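Long-range contacts in cytochrome P450 (CYP102L1) (Mycobacterium phage Adler, PDB 6N6Q), which binds haem and, as a phage-encoded member of the cytochrome P450 family, probably acts as a haem-thiolate monooxygenase: residues 76-81 with 99-104; 105-110 with 256-261; 246-251 with 270-275. All blocks are in the same frame, centred on the assembly; numbering follows the deposited sequence.

Contact 1 of 3, residues 76-81 with 99-104. With HEM (protoporphyrin IX containing Fe), chain E; CAC (cacodylate ion), chain F.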
loop_
_atom_site.group_PDB
_atom_site.type_symbol
_atom_site.label_atom_id
_atom_site.label_comp_id
_atom_site.label_asym_id
_atom_site.label_seq_id
_atom_site.Cartn_x
_atom_site.Cartn_y
_atom_site.Cartn_z
ATOM N N LEU A 76 -2.980 3.668 25.419
ATOM C CA LEU A 76 -2.158 4.847 25.661
ATOM C C LEU A 76 -1.854 5.650 24.404
ATOM O O LEU A 76 -1.759 6.879 24.481
ATOM C CB LEU A 76 -0.836 4.444 26.325
ATOM C CG LEU A 76 -0.933 3.791 27.706
ATOM C CD1 LEU A 76 0.455 3.560 28.288
ATOM C CD2 LEU A 76 -1.778 4.637 28.645
ATOM N N TRP A 77 -1.698 4.999 23.255
ATOM C CA TRP A 77 -1.338 5.680 22.023
ATOM C C TRP A 77 -2.410 5.464 20.962
ATOM O O TRP A 77 -3.256 4.572 21.071
ATOM C CB TRP A 77 0.021 5.196 21.499
ATOM C CG TRP A 77 1.159 5.490 22.426
ATOM C CD1 TRP A 77 1.469 4.828 23.578
ATOM C CD2 TRP A 77 2.144 6.519 22.276
ATOM N NE1 TRP A 77 2.583 5.384 24.156
ATOM C CE2 TRP A 77 3.018 6.424 23.377
ATOM C CE3 TRP A 77 2.375 7.511 21.317
ATOM C CZ2 TRP A 77 4.101 7.284 23.549
ATOM C CZ3 TRP A 77 3.449 8.366 21.489
ATOM C CH2 TRP A 77 4.299 8.246 22.596
ATOM N N GLU A 78 -2.360 6.299 19.926
ATOM C CA GLU A 78 -3.315 6.241 18.831
ATOM C C GLU A 78 -2.649 6.796 17.578
ATOM O O GLU A 78 -1.509 7.267 17.615
ATOM C CB GLU A 78 -4.594 7.009 19.176
ATOM C CG GLU A 78 -4.376 8.493 19.398
ATOM C CD GLU A 78 -5.653 9.218 19.768
ATOM O OE1 GLU A 78 -6.636 8.539 20.131
ATOM O OE2 GLU A 78 -5.673 10.464 19.695
ATOM N N LYS A 79 -3.374 6.742 16.463
ATOM C CA LYS A 79 -2.817 7.177 15.190
ATOM C C LYS A 79 -2.567 8.678 15.182
ATOM O O LYS A 79 -3.403 9.470 15.627
ATOM C CB LYS A 79 -3.751 6.806 14.036
ATOM C CG LYS A 79 -3.569 7.689 12.804
ATOM C CD LYS A 79 -3.870 6.962 11.508
ATOM C CE LYS A 79 -3.495 7.828 10.315
ATOM N NZ LYS A 79 -3.511 7.069 9.035
ATOM N N ASN A 80 -1.403 9.065 14.670
ATOM C CA ASN A 80 -1.069 10.460 14.427
ATOM C C ASN A 80 -1.047 10.712 12.927
ATOM O O ASN A 80 -0.358 10.004 12.184
ATOM C CB ASN A 80 0.288 10.818 15.039
ATOM C CG ASN A 80 0.708 12.242 14.724
ATOM O OD1 ASN A 80 1.550 12.478 13.854
ATOM N ND2 ASN A 80 0.116 13.203 15.426
ATOM N N VAL A 81 -1.807 11.710 12.484
ATOM C CA VAL A 81 -1.736 12.148 11.097
ATOM C C VAL A 81 -0.379 12.807 10.895
ATOM O O VAL A 81 -0.182 13.976 11.247
ATOM C CB VAL A 81 -2.891 13.101 10.741
ATOM C CG1 VAL A 81 -2.737 13.612 9.316
ATOM C CG2 VAL A 81 -4.226 12.396 10.917
ATOM N N ALA A 99 -7.887 11.474 7.430
ATOM C CA ALA A 99 -8.734 12.167 8.389
ATOM C C ALA A 99 -8.139 12.095 9.789
ATOM O O ALA A 99 -7.473 11.125 10.159
ATOM C CB ALA A 99 -10.143 11.576 8.396
ATOM N N TYR A 100 -8.381 13.145 10.569
ATOM C CA TYR A 100 -7.992 13.129 11.968
ATOM C C TYR A 100 -8.900 12.187 12.753
ATOM O O TYR A 100 -9.998 11.829 12.316
ATOM C CB TYR A 100 -8.051 14.535 12.567
ATOM C CG TYR A 100 -7.190 15.550 11.849
ATOM C CD1 TYR A 100 -5.804 15.454 11.870
ATOM C CD2 TYR A 100 -7.762 16.614 11.165
ATOM C CE1 TYR A 100 -5.014 16.382 11.217
ATOM C CE2 TYR A 100 -6.981 17.547 10.513
ATOM C CZ TYR A 100 -5.609 17.426 10.540
ATOM O OH TYR A 100 -4.828 18.354 9.889
ATOM N N ASN A 101 -8.424 11.781 13.931
ATOM C CA ASN A 101 -9.215 10.887 14.767
ATOM C C ASN A 101 -10.496 11.557 15.247
ATOM O O ASN A 101 -11.528 10.892 15.392
ATOM C CB ASN A 101 -8.384 10.409 15.959
ATOM C CG ASN A 101 -7.078 9.763 15.537
ATOM O OD1 ASN A 101 -7.056 8.626 15.065
ATOM N ND2 ASN A 101 -5.979 10.485 15.713
ATOM N N SER A 102 -10.455 12.870 15.488
ATOM C CA SER A 102 -11.613 13.583 16.012
ATOM C C SER A 102 -12.670 13.864 14.952
ATOM O O SER A 102 -13.840 14.055 15.303
ATOM C CB SER A 102 -11.171 14.901 16.651
ATOM O OG SER A 102 -10.519 15.729 15.702
ATOM N N GLU A 103 -12.292 13.902 13.676
ATOM C CA GLU A 103 -13.253 14.206 12.623
ATOM C C GLU A 103 -14.337 13.137 12.560
ATOM O O GLU A 103 -14.045 11.939 12.492
ATOM C CB GLU A 103 -12.539 14.328 11.277
ATOM C CG GLU A 103 -11.860 15.674 11.069
ATOM C CD GLU A 103 -11.073 15.740 9.776
ATOM O OE1 GLU A 103 -10.502 14.705 9.372
ATOM O OE2 GLU A 103 -11.026 16.828 9.163
ATOM N N GLU A 104 -15.595 13.583 12.589
ATOM C CA GLU A 104 -16.730 12.667 12.574
ATOM C C GLU A 104 -16.759 11.799 11.322
ATOM O O GLU A 104 -17.354 10.716 11.344
ATOM C CB GLU A 104 -18.033 13.461 12.694
ATOM C CG GLU A 104 -19.257 12.633 13.052
ATOM C CD GLU A 104 -20.543 13.435 12.960
ATOM O OE1 GLU A 104 -20.559 14.451 12.232
ATOM O OE2 GLU A 104 -21.536 13.055 13.616
HETATM C CHA HEM E . -4.115 2.133 6.243
HETATM C CHB HEM E . -0.407 -0.448 4.451
HETATM C CHC HEM E . -3.219 -1.922 0.765
HETATM C CHD HEM E . -6.632 1.240 2.168
HETATM C C1A HEM E . -2.870 1.549 6.110
HETATM C C2A HEM E . -1.755 1.650 7.034
HETATM C C3A HEM E . -0.739 0.941 6.539
HETATM C C4A HEM E . -1.161 0.357 5.281
HETATM C CMA HEM E . 0.646 0.778 7.199
HETATM C CAA HEM E . -1.728 2.442 8.359
HETATM C CBA HEM E . -1.332 3.883 8.053
HETATM C CGA HEM E . -1.113 4.658 9.327
HETATM O O1A HEM E . -1.147 4.046 10.427
HETATM O O2A HEM E . -0.903 5.895 9.242
HETATM C C1B HEM E . -0.861 -1.118 3.331
HETATM C C2B HEM E . -0.133 -2.132 2.593
HETATM C C3B HEM E . -0.909 -2.544 1.570
HETATM C C4B HEM E . -2.152 -1.797 1.634
HETATM C CMB HEM E . 1.287 -2.604 2.983
HETATM C CAB HEM E . -0.630 -3.603 0.471
HETATM C CBB HEM E . 0.507 -4.299 0.341
HETATM C C1C HEM E . -4.408 -1.223 0.824
HETATM C C2C HEM E . -5.561 -1.402 -0.035
HETATM C C3C HEM E . -6.507 -0.539 0.337
HETATM C C4C HEM E . -5.994 0.234 1.462
HETATM C CMC HEM E . -5.689 -2.412 -1.196
HETATM C CAC HEM E . -7.886 -0.441 -0.361
HETATM C CBC HEM E . -8.845 0.402 0.035
HETATM C C1D HEM E . -6.261 1.754 3.396
HETATM C C2D HEM E . -7.008 2.712 4.191
HETATM C C3D HEM E . -6.317 2.956 5.311
HETATM C C4D HEM E . -5.103 2.164 5.276
HETATM C CMD HEM E . -8.366 3.342 3.808
HETATM C CAD HEM E . -6.737 3.914 6.450
HETATM C CBD HEM E . -7.673 3.197 7.417
HETATM C CGD HEM E . -8.008 4.098 8.579
HETATM O O1D HEM E . -9.129 3.966 9.138
HETATM O O2D HEM E . -7.162 4.955 8.946
HETATM N NA HEM E . -2.465 0.754 5.053
HETATM N NB HEM E . -2.085 -0.942 2.717
HETATM N NC HEM E . -4.713 -0.218 1.721
HETATM N ND HEM E . -5.106 1.445 4.092
HETATM FE FE HEM E . -3.536 0.362 3.313
HETATM AS AS CAC F . -6.430 14.245 16.007
HETATM O O1 CAC F . -8.144 14.048 15.917
HETATM O O2 CAC F . -5.330 13.155 15.243
HETATM C C1 CAC F . -6.027 16.025 15.414
HETATM C C2 CAC F . -5.975 14.375 17.864
#
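Lys79 and Asn101 face each other with their CA atoms 7.4 Å apart, and the backbones draw closer at Val81 and Tyr100, without any main-chain hydrogen bond between the segments. The link is made instead by the side-chain amide of Asn101, whose ND2 donates to Lys79 O at 2.8 Å with an N-H...O angle of 160°. The acceptor lies close to the amide plane, whereas the donor is tilted 23° from the plane of the carbonyl. ND2 also gives a weak bond to O2 of a cacodylate ion, probably from the crystallisation liquor, which Ser102 holds through its N and OG at O1. Apolar contact comes from Val81: its CG2 methyl meets Tyr100 CD1 obliquely at 3.6 Å and also touches Ala99 O. Lys79 CG lies roughly opposite the backbone N (chi1 156°), and the chain then bends at chi2 to reach the haem, where NZ donates to propionate oxygen O2A at 2.9 Å. NZ has a second bond to Phe97 O, so the lysine joins the cofactor to the chain just before Ala99. Glu78 OE2 and Asn80 ND2 are both paired with Gln351, and Tyr100 OH with His86. Strand 77-79 forms one edge of the five-stranded sheet, beside strand 347-352, and the loop 99-104 packs against it before leading into helix 104-113.

Contact 2 of 3, residues 105-110 with 256-261. With HEM (protoporphyrin IX containing Fe), chain E.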
loop_
_atom_site.group_PDB
_atom_site.type_symbol
_atom_site.label_atom_id
_atom_site.label_comp_id
_atom_site.label_asym_id
_atom_site.label_seq_id
_atom_site.Cartn_x
_atom_site.Cartn_y
_atom_site.Cartn_z
ATOM N N ASN A 105 -16.126 12.243 10.237
ATOM C CA ASN A 105 -16.131 11.477 8.999
ATOM C C ASN A 105 -15.191 10.277 9.022
ATOM O O ASN A 105 -15.311 9.409 8.151
ATOM C CB ASN A 105 -15.778 12.382 7.818
ATOM C CG ASN A 105 -17.005 12.956 7.144
ATOM O OD1 ASN A 105 -18.090 12.383 7.219
ATOM N ND2 ASN A 105 -16.841 14.092 6.478
ATOM N N TRP A 106 -14.259 10.194 9.976
ATOM C CA TRP A 106 -13.470 8.970 10.050
ATOM C C TRP A 106 -14.271 7.838 10.677
ATOM O O TRP A 106 -14.257 6.710 10.177
ATOM C CB TRP A 106 -12.171 9.165 10.834
ATOM C CG TRP A 106 -11.503 7.832 10.995
ATOM C CD1 TRP A 106 -10.697 7.206 10.090
ATOM C CD2 TRP A 106 -11.649 6.925 12.094
ATOM N NE1 TRP A 106 -10.312 5.977 10.567
ATOM C CE2 TRP A 106 -10.884 5.781 11.797
ATOM C CE3 TRP A 106 -12.344 6.975 13.306
ATOM C CZ2 TRP A 106 -10.795 4.699 12.667
ATOM C CZ3 TRP A 106 -12.256 5.898 14.166
ATOM C CH2 TRP A 106 -11.483 4.778 13.846
ATOM N N ARG A 107 -14.956 8.114 11.789
ATOM C CA ARG A 107 -15.697 7.054 12.466
ATOM C C ARG A 107 -16.892 6.604 11.638
ATOM O O ARG A 107 -17.166 5.403 11.543
ATOM C CB ARG A 107 -16.144 7.519 13.850
ATOM C CG ARG A 107 -16.688 6.397 14.717
ATOM C CD ARG A 107 -17.618 6.928 15.791
ATOM N NE ARG A 107 -18.699 7.722 15.215
ATOM C CZ ARG A 107 -19.784 7.206 14.644
ATOM N NH1 ARG A 107 -19.934 5.890 14.569
ATOM N NH2 ARG A 107 -20.717 8.007 14.144
ATOM N N LYS A 108 -17.612 7.553 11.033
ATOM C CA LYS A 108 -18.734 7.199 10.168
ATOM C C LYS A 108 -18.282 6.282 9.039
ATOM O O LYS A 108 -18.796 5.170 8.879
ATOM C CB LYS A 108 -19.384 8.466 9.607
ATOM C CG LYS A 108 -20.193 9.259 10.617
ATOM C CD LYS A 108 -20.842 10.473 9.967
ATOM C CE LYS A 108 -21.723 10.067 8.795
ATOM N NZ LYS A 108 -22.377 11.240 8.149
ATOM N N ALA A 109 -17.299 6.733 8.253
ATOM C CA ALA A 109 -16.816 5.931 7.132
ATOM C C ALA A 109 -16.270 4.589 7.603
ATOM O O ALA A 109 -16.476 3.562 6.944
ATOM C CB ALA A 109 -15.748 6.702 6.359
ATOM N N HIS A 110 -15.582 4.572 8.746
ATOM C CA HIS A 110 -14.977 3.331 9.218
ATOM C C HIS A 110 -16.035 2.296 9.582
ATOM O O HIS A 110 -15.873 1.108 9.283
ATOM C CB HIS A 110 -14.066 3.606 10.414
ATOM C CG HIS A 110 -13.434 2.376 10.984
ATOM N ND1 HIS A 110 -12.474 1.651 10.309
ATOM C CD2 HIS A 110 -13.628 1.737 12.163
ATOM C CE1 HIS A 110 -12.101 0.622 11.049
ATOM N NE2 HIS A 110 -12.787 0.651 12.179
ATOM N N ASP A 256 -24.532 5.446 9.020
ATOM C CA ASP A 256 -23.769 5.137 10.224
ATOM C C ASP A 256 -24.717 4.752 11.355
ATOM O O ASP A 256 -25.655 5.501 11.652
ATOM C CB ASP A 256 -22.906 6.331 10.626
ATOM C CG ASP A 256 -22.295 6.172 12.004
ATOM O OD1 ASP A 256 -22.881 6.689 12.978
ATOM O OD2 ASP A 256 -21.238 5.517 12.114
ATOM N N PRO A 257 -24.512 3.602 12.004
ATOM C CA PRO A 257 -25.471 3.157 13.030
ATOM C C PRO A 257 -25.621 4.122 14.192
ATOM O O PRO A 257 -26.718 4.230 14.754
ATOM C CB PRO A 257 -24.889 1.812 13.491
ATOM C CG PRO A 257 -24.025 1.361 12.357
ATOM C CD PRO A 257 -23.444 2.614 11.777
ATOM N N VAL A 258 -24.557 4.829 14.572
ATOM C CA VAL A 258 -24.638 5.733 15.718
ATOM C C VAL A 258 -25.406 6.996 15.348
ATOM O O VAL A 258 -26.425 7.328 15.964
ATOM C CB VAL A 258 -23.232 6.064 16.247
ATOM C CG1 VAL A 258 -23.307 7.165 17.292
ATOM C CG2 VAL A 258 -22.581 4.820 16.830
ATOM N N THR A 259 -24.931 7.719 14.333
ATOM C CA THR A 259 -25.514 9.008 13.982
ATOM C C THR A 259 -26.688 8.903 13.017
ATOM O O THR A 259 -27.440 9.874 12.874
ATOM C CB THR A 259 -24.448 9.928 13.379
ATOM O OG1 THR A 259 -24.927 11.278 13.379
ATOM C CG2 THR A 259 -24.128 9.517 11.949
ATOM N N GLY A 260 -26.867 7.761 12.354
ATOM C CA GLY A 260 -27.977 7.579 11.443
ATOM C C GLY A 260 -27.827 8.240 10.089
ATOM O O GLY A 260 -28.741 8.125 9.263
ATOM N N ASP A 261 -26.715 8.921 9.829
ATOM C CA ASP A 261 -26.504 9.605 8.562
ATOM C C ASP A 261 -25.539 8.827 7.674
ATOM O O ASP A 261 -24.693 8.067 8.152
ATOM C CB ASP A 261 -25.963 11.021 8.775
ATOM C CG ASP A 261 -27.046 12.007 9.160
ATOM O OD1 ASP A 261 -26.827 12.796 10.105
ATOM O OD2 ASP A 261 -28.122 11.982 8.522
HETATM C CHA HEM E . -4.115 2.133 6.243
HETATM C CHB HEM E . -0.407 -0.448 4.451
HETATM C CHC HEM E . -3.219 -1.922 0.765
HETATM C CHD HEM E . -6.632 1.240 2.168
HETATM C C1A HEM E . -2.870 1.549 6.110
HETATM C C2A HEM E . -1.755 1.650 7.034
HETATM C C3A HEM E . -0.739 0.941 6.539
HETATM C C4A HEM E . -1.161 0.357 5.281
HETATM C CMA HEM E . 0.646 0.778 7.199
HETATM C CAA HEM E . -1.728 2.442 8.359
HETATM C CBA HEM E . -1.332 3.883 8.053
HETATM C CGA HEM E . -1.113 4.658 9.327
HETATM O O1A HEM E . -1.147 4.046 10.427
HETATM O O2A HEM E . -0.903 5.895 9.242
HETATM C C1B HEM E . -0.861 -1.118 3.331
HETATM C C2B HEM E . -0.133 -2.132 2.593
HETATM C C3B HEM E . -0.909 -2.544 1.570
HETATM C C4B HEM E . -2.152 -1.797 1.634
HETATM C CMB HEM E . 1.287 -2.604 2.983
HETATM C CAB HEM E . -0.630 -3.603 0.471
HETATM C CBB HEM E . 0.507 -4.299 0.341
HETATM C C1C HEM E . -4.408 -1.223 0.824
HETATM C C2C HEM E . -5.561 -1.402 -0.035
HETATM C C3C HEM E . -6.507 -0.539 0.337
HETATM C C4C HEM E . -5.994 0.234 1.462
HETATM C CMC HEM E . -5.689 -2.412 -1.196
HETATM C CAC HEM E . -7.886 -0.441 -0.361
HETATM C CBC HEM E . -8.845 0.402 0.035
HETATM C C1D HEM E . -6.261 1.754 3.396
HETATM C C2D HEM E . -7.008 2.712 4.191
HETATM C C3D HEM E . -6.317 2.956 5.311
HETATM C C4D HEM E . -5.103 2.164 5.276
HETATM C CMD HEM E . -8.366 3.342 3.808
HETATM C CAD HEM E . -6.737 3.914 6.450
HETATM C CBD HEM E . -7.673 3.197 7.417
HETATM C CGD HEM E . -8.008 4.098 8.579
HETATM O O1D HEM E . -9.129 3.966 9.138
HETATM O O2D HEM E . -7.162 4.955 8.946
HETATM N NA HEM E . -2.465 0.754 5.053
HETATM N NB HEM E . -2.085 -0.942 2.717
HETATM N NC HEM E . -4.713 -0.218 1.721
HETATM N ND HEM E . -5.106 1.445 4.092
HETATM FE FE HEM E . -3.536 0.362 3.313
#
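Arg107 and Asp256 form the salt bridge that ties helix 104-113 to the loop 256-261. The strong bond runs from Arg107 NH2 to Asp256 OD1, 2.8 Å long and nearly straight at 172°; OD1 lies in the guanidinium plane, but the arginine meets it from above the carboxylate, the two planes being turned 69° apart. NH1 adds a weak, bent bond to OD2. A bend at chi3 (55°) turns the guanidinium toward the acid. Within the loop, OD1 also accepts from Thr259 N, an Asx motif that holds the carboxylate in place for the arginine. Van der Waals contacts complete the join: Val258 CG1 lies over one face of the guanidinium, and Lys108 packs CG against Asp256 and CD against Thr259 CG2, the latter pair 4.0 Å apart. The lysine's polar end, beside Asp261, is taken by Lys262 O. On the haem side, Trp106 NE1 donates to propionate oxygen O1D at 2.7 Å, its indole also in cation-pi contact with Arg417. The loop connects helices 247-253 and 265-296; its Asp256 also rests on Glu111 and Ile112 of helix 104-113, while Asn105 and Ala109 of that helix touch helix 265-296.

Contact 3 of 3, residues 246-251 with 270-275. With HEM (protoporphyrin IX containing Fe), chain E.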
loop_
_atom_site.group_PDB
_atom_site.type_symbol
_atom_site.label_atom_id
_atom_site.label_comp_id
_atom_site.label_asym_id
_atom_site.label_seq_id
_atom_site.Cartn_x
_atom_site.Cartn_y
_atom_site.Cartn_z
ATOM N N ASP A 246 -21.337 -3.180 -3.984
ATOM C CA ASP A 246 -19.894 -3.027 -3.921
ATOM C C ASP A 246 -19.551 -1.883 -2.961
ATOM O O ASP A 246 -20.383 -1.469 -2.146
ATOM C CB ASP A 246 -19.336 -2.822 -5.337
ATOM C CG ASP A 246 -19.908 -1.595 -6.030
ATOM O OD1 ASP A 246 -20.702 -0.860 -5.408
ATOM O OD2 ASP A 246 -19.558 -1.366 -7.208
ATOM N N MET A 247 -18.325 -1.363 -3.054
ATOM C CA MET A 247 -17.902 -0.304 -2.141
ATOM C C MET A 247 -18.686 0.980 -2.377
ATOM O O MET A 247 -19.094 1.650 -1.422
ATOM C CB MET A 247 -16.403 -0.049 -2.292
ATOM C CG MET A 247 -15.542 -1.273 -2.055
ATOM S SD MET A 247 -13.789 -0.927 -2.278
ATOM C CE MET A 247 -13.103 -2.575 -2.126
ATOM N N LEU A 248 -18.902 1.342 -3.643
ATOM C CA LEU A 248 -19.658 2.552 -3.945
ATOM C C LEU A 248 -21.120 2.404 -3.539
ATOM O O LEU A 248 -21.734 3.359 -3.050
ATOM C CB LEU A 248 -19.535 2.884 -5.432
ATOM C CG LEU A 248 -20.323 4.084 -5.961
ATOM C CD1 LEU A 248 -20.048 5.323 -5.123
ATOM C CD2 LEU A 248 -19.973 4.337 -7.417
ATOM N N ASP A 249 -21.692 1.211 -3.729
ATOM C CA ASP A 249 -23.085 0.990 -3.353
ATOM C C ASP A 249 -23.290 1.167 -1.855
ATOM O O ASP A 249 -24.253 1.811 -1.425
ATOM C CB ASP A 249 -23.534 -0.403 -3.789
ATOM C CG ASP A 249 -23.762 -0.506 -5.283
ATOM O OD1 ASP A 249 -24.258 0.473 -5.881
ATOM O OD2 ASP A 249 -23.451 -1.569 -5.862
ATOM N N ILE A 250 -22.393 0.605 -1.043
ATOM C CA ILE A 250 -22.543 0.708 0.406
ATOM C C ILE A 250 -22.396 2.154 0.862
ATOM O O ILE A 250 -23.082 2.595 1.792
ATOM C CB ILE A 250 -21.543 -0.225 1.113
ATOM C CG1 ILE A 250 -21.837 -1.682 0.751
ATOM C CG2 ILE A 250 -21.605 -0.039 2.622
ATOM C CD1 ILE A 250 -20.944 -2.684 1.458
ATOM N N MET A 251 -21.513 2.921 0.215
ATOM C CA MET A 251 -21.367 4.327 0.578
ATOM C C MET A 251 -22.614 5.130 0.229
ATOM O O MET A 251 -22.898 6.145 0.877
ATOM C CB MET A 251 -20.135 4.929 -0.101
ATOM C CG MET A 251 -18.820 4.534 0.560
ATOM S SD MET A 251 -17.380 5.390 -0.113
ATOM C CE MET A 251 -17.418 4.840 -1.815
ATOM N N ASN A 270 -14.007 11.545 -1.567
ATOM C CA ASN A 270 -12.717 11.423 -0.897
ATOM C C ASN A 270 -12.341 9.963 -0.681
ATOM O O ASN A 270 -11.170 9.594 -0.815
ATOM C CB ASN A 270 -12.738 12.174 0.434
ATOM C CG ASN A 270 -12.718 13.679 0.255
ATOM O OD1 ASN A 270 -12.345 14.183 -0.803
ATOM N ND2 ASN A 270 -13.113 14.404 1.295
ATOM N N GLN A 271 -13.320 9.118 -0.346
ATOM C CA GLN A 271 -13.024 7.704 -0.142
ATOM C C GLN A 271 -12.581 7.041 -1.440
ATOM O O GLN A 271 -11.656 6.220 -1.438
ATOM C CB GLN A 271 -14.242 6.985 0.438
ATOM C CG GLN A 271 -14.844 7.632 1.678
ATOM C CD GLN A 271 -13.907 7.633 2.872
ATOM O OE1 GLN A 271 -12.863 6.979 2.865
ATOM N NE2 GLN A 271 -14.279 8.375 3.908
ATOM N N ILE A 272 -13.227 7.387 -2.556
ATOM C CA ILE A 272 -12.813 6.859 -3.854
ATOM C C ILE A 272 -11.370 7.250 -4.145
ATOM O O ILE A 272 -10.549 6.416 -4.545
ATOM C CB ILE A 272 -13.765 7.347 -4.960
ATOM C CG1 ILE A 272 -15.158 6.739 -4.775
ATOM C CG2 ILE A 272 -13.201 7.016 -6.335
ATOM C CD1 ILE A 272 -16.196 7.291 -5.729
ATOM N N LEU A 273 -11.040 8.529 -3.944
ATOM C CA LEU A 273 -9.660 8.971 -4.110
ATOM C C LEU A 273 -8.737 8.265 -3.129
ATOM O O LEU A 273 -7.595 7.933 -3.467
ATOM C CB LEU A 273 -9.563 10.486 -3.934
ATOM C CG LEU A 273 -10.128 11.366 -5.048
ATOM C CD1 LEU A 273 -9.889 12.833 -4.725
ATOM C CD2 LEU A 273 -9.504 10.999 -6.384
ATOM N N THR A 274 -9.217 8.024 -1.907
ATOM C CA THR A 274 -8.398 7.353 -0.902
ATOM C C THR A 274 -8.061 5.930 -1.329
ATOM O O THR A 274 -6.888 5.544 -1.372
ATOM C CB THR A 274 -9.120 7.349 0.447
ATOM O OG1 THR A 274 -9.298 8.695 0.902
ATOM C CG2 THR A 274 -8.317 6.562 1.472
ATOM N N PHE A 275 -9.083 5.135 -1.653
ATOM C CA PHE A 275 -8.847 3.754 -2.060
ATOM C C PHE A 275 -7.978 3.683 -3.307
ATOM O O PHE A 275 -7.215 2.726 -3.479
ATOM C CB PHE A 275 -10.178 3.037 -2.301
ATOM C CG PHE A 275 -11.079 2.993 -1.096
ATOM C CD1 PHE A 275 -10.581 3.229 0.176
ATOM C CD2 PHE A 275 -12.426 2.708 -1.239
ATOM C CE1 PHE A 275 -11.410 3.186 1.282
ATOM C CE2 PHE A 275 -13.261 2.661 -0.138
ATOM C CZ PHE A 275 -12.751 2.902 1.124
HETATM C CHA HEM E . -4.115 2.133 6.243
HETATM C CHB HEM E . -0.407 -0.448 4.451
HETATM C CHC HEM E . -3.219 -1.922 0.765
HETATM C CHD HEM E . -6.632 1.240 2.168
HETATM C C1A HEM E . -2.870 1.549 6.110
HETATM C C2A HEM E . -1.755 1.650 7.034
HETATM C C3A HEM E . -0.739 0.941 6.539
HETATM C C4A HEM E . -1.161 0.357 5.281
HETATM C CMA HEM E . 0.646 0.778 7.199
HETATM C CAA HEM E . -1.728 2.442 8.359
HETATM C CBA HEM E . -1.332 3.883 8.053
HETATM C CGA HEM E . -1.113 4.658 9.327
HETATM O O1A HEM E . -1.147 4.046 10.427
HETATM O O2A HEM E . -0.903 5.895 9.242
HETATM C C1B HEM E . -0.861 -1.118 3.331
HETATM C C2B HEM E . -0.133 -2.132 2.593
HETATM C C3B HEM E . -0.909 -2.544 1.570
HETATM C C4B HEM E . -2.152 -1.797 1.634
HETATM C CMB HEM E . 1.287 -2.604 2.983
HETATM C CAB HEM E . -0.630 -3.603 0.471
HETATM C CBB HEM E . 0.507 -4.299 0.341
HETATM C C1C HEM E . -4.408 -1.223 0.824
HETATM C C2C HEM E . -5.561 -1.402 -0.035
HETATM C C3C HEM E . -6.507 -0.539 0.337
HETATM C C4C HEM E . -5.994 0.234 1.462
HETATM C CMC HEM E . -5.689 -2.412 -1.196
HETATM C CAC HEM E . -7.886 -0.441 -0.361
HETATM C CBC HEM E . -8.845 0.402 0.035
HETATM C C1D HEM E . -6.261 1.754 3.396
HETATM C C2D HEM E . -7.008 2.712 4.191
HETATM C C3D HEM E . -6.317 2.956 5.311
HETATM C C4D HEM E . -5.103 2.164 5.276
HETATM C CMD HEM E . -8.366 3.342 3.808
HETATM C CAD HEM E . -6.737 3.914 6.450
HETATM C CBD HEM E . -7.673 3.197 7.417
HETATM C CGD HEM E . -8.008 4.098 8.579
HETATM O O1D HEM E . -9.129 3.966 9.138
HETATM O O2D HEM E . -7.162 4.955 8.946
HETATM N NA HEM E . -2.465 0.754 5.053
HETATM N NB HEM E . -2.085 -0.942 2.717
HETATM N NC HEM E . -4.713 -0.218 1.721
HETATM N ND HEM E . -5.106 1.445 4.092
HETATM FE FE HEM E . -3.536 0.362 3.313
#
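Met251, Phe275 and Ile272 carry most of this contact, in which the helical segments 247-251 and 270-275 run nearly antiparallel (153°), their axes 11.4 Å apart at closest. Met251 has the most surface buried: a bend at chi3 (-61°) turns its tip, so that SD lies 3.6 Å from Gln271 CB while CE meets Ile272 CG1. The amide of Gln271 leads away, to Asn267 and Met96 N. Ile272 also extends its CD1 methyl toward Leu248 CD1, a looser approach of 4.4 Å. Phe275 receives Met247, whose extended chain brings SD to 4.0 Å from CD2, an oblique Met-aromatic contact. At the other edge, but on the same side of the ring plane as the sulfur, Phe275 CD1 touches the haem vinyl carbon CBC at 3.3 Å. Asp246 and Asp249 close the start of helix 247-253 with a capping box. Helix 265-296 is consistent with the long haem-flanking helix of the P450 fold; it supplies Thr274 and Phe275 to the haem pocket, while helix 247-253 packs against the phenylalanine through Met247.

Overall arrangement
Contact 3 is buried and without a hydrogen bond between its segments, resting on methionine sulfur and hydrocarbon, whereas contacts 1 and 2 are only partly buried and depend on polar groups: an amide-to-carbonyl bond in contact 1, a salt bridge in contact 2. All three reach the haem, but differently. Contacts 1 and 2 each supply a donor to a propionate, one to each acid group, while contact 3 offers hydrocarbon to a vinyl group and a methyl. The loop of contact 1 runs directly into the helix of contact 2, with Ala99 and Tyr100 touching Trp106. Contacts 2 and 3 alternate along the chain and meet where Ala109 of helix 104-113 packs on Gln271 of helix 265-296.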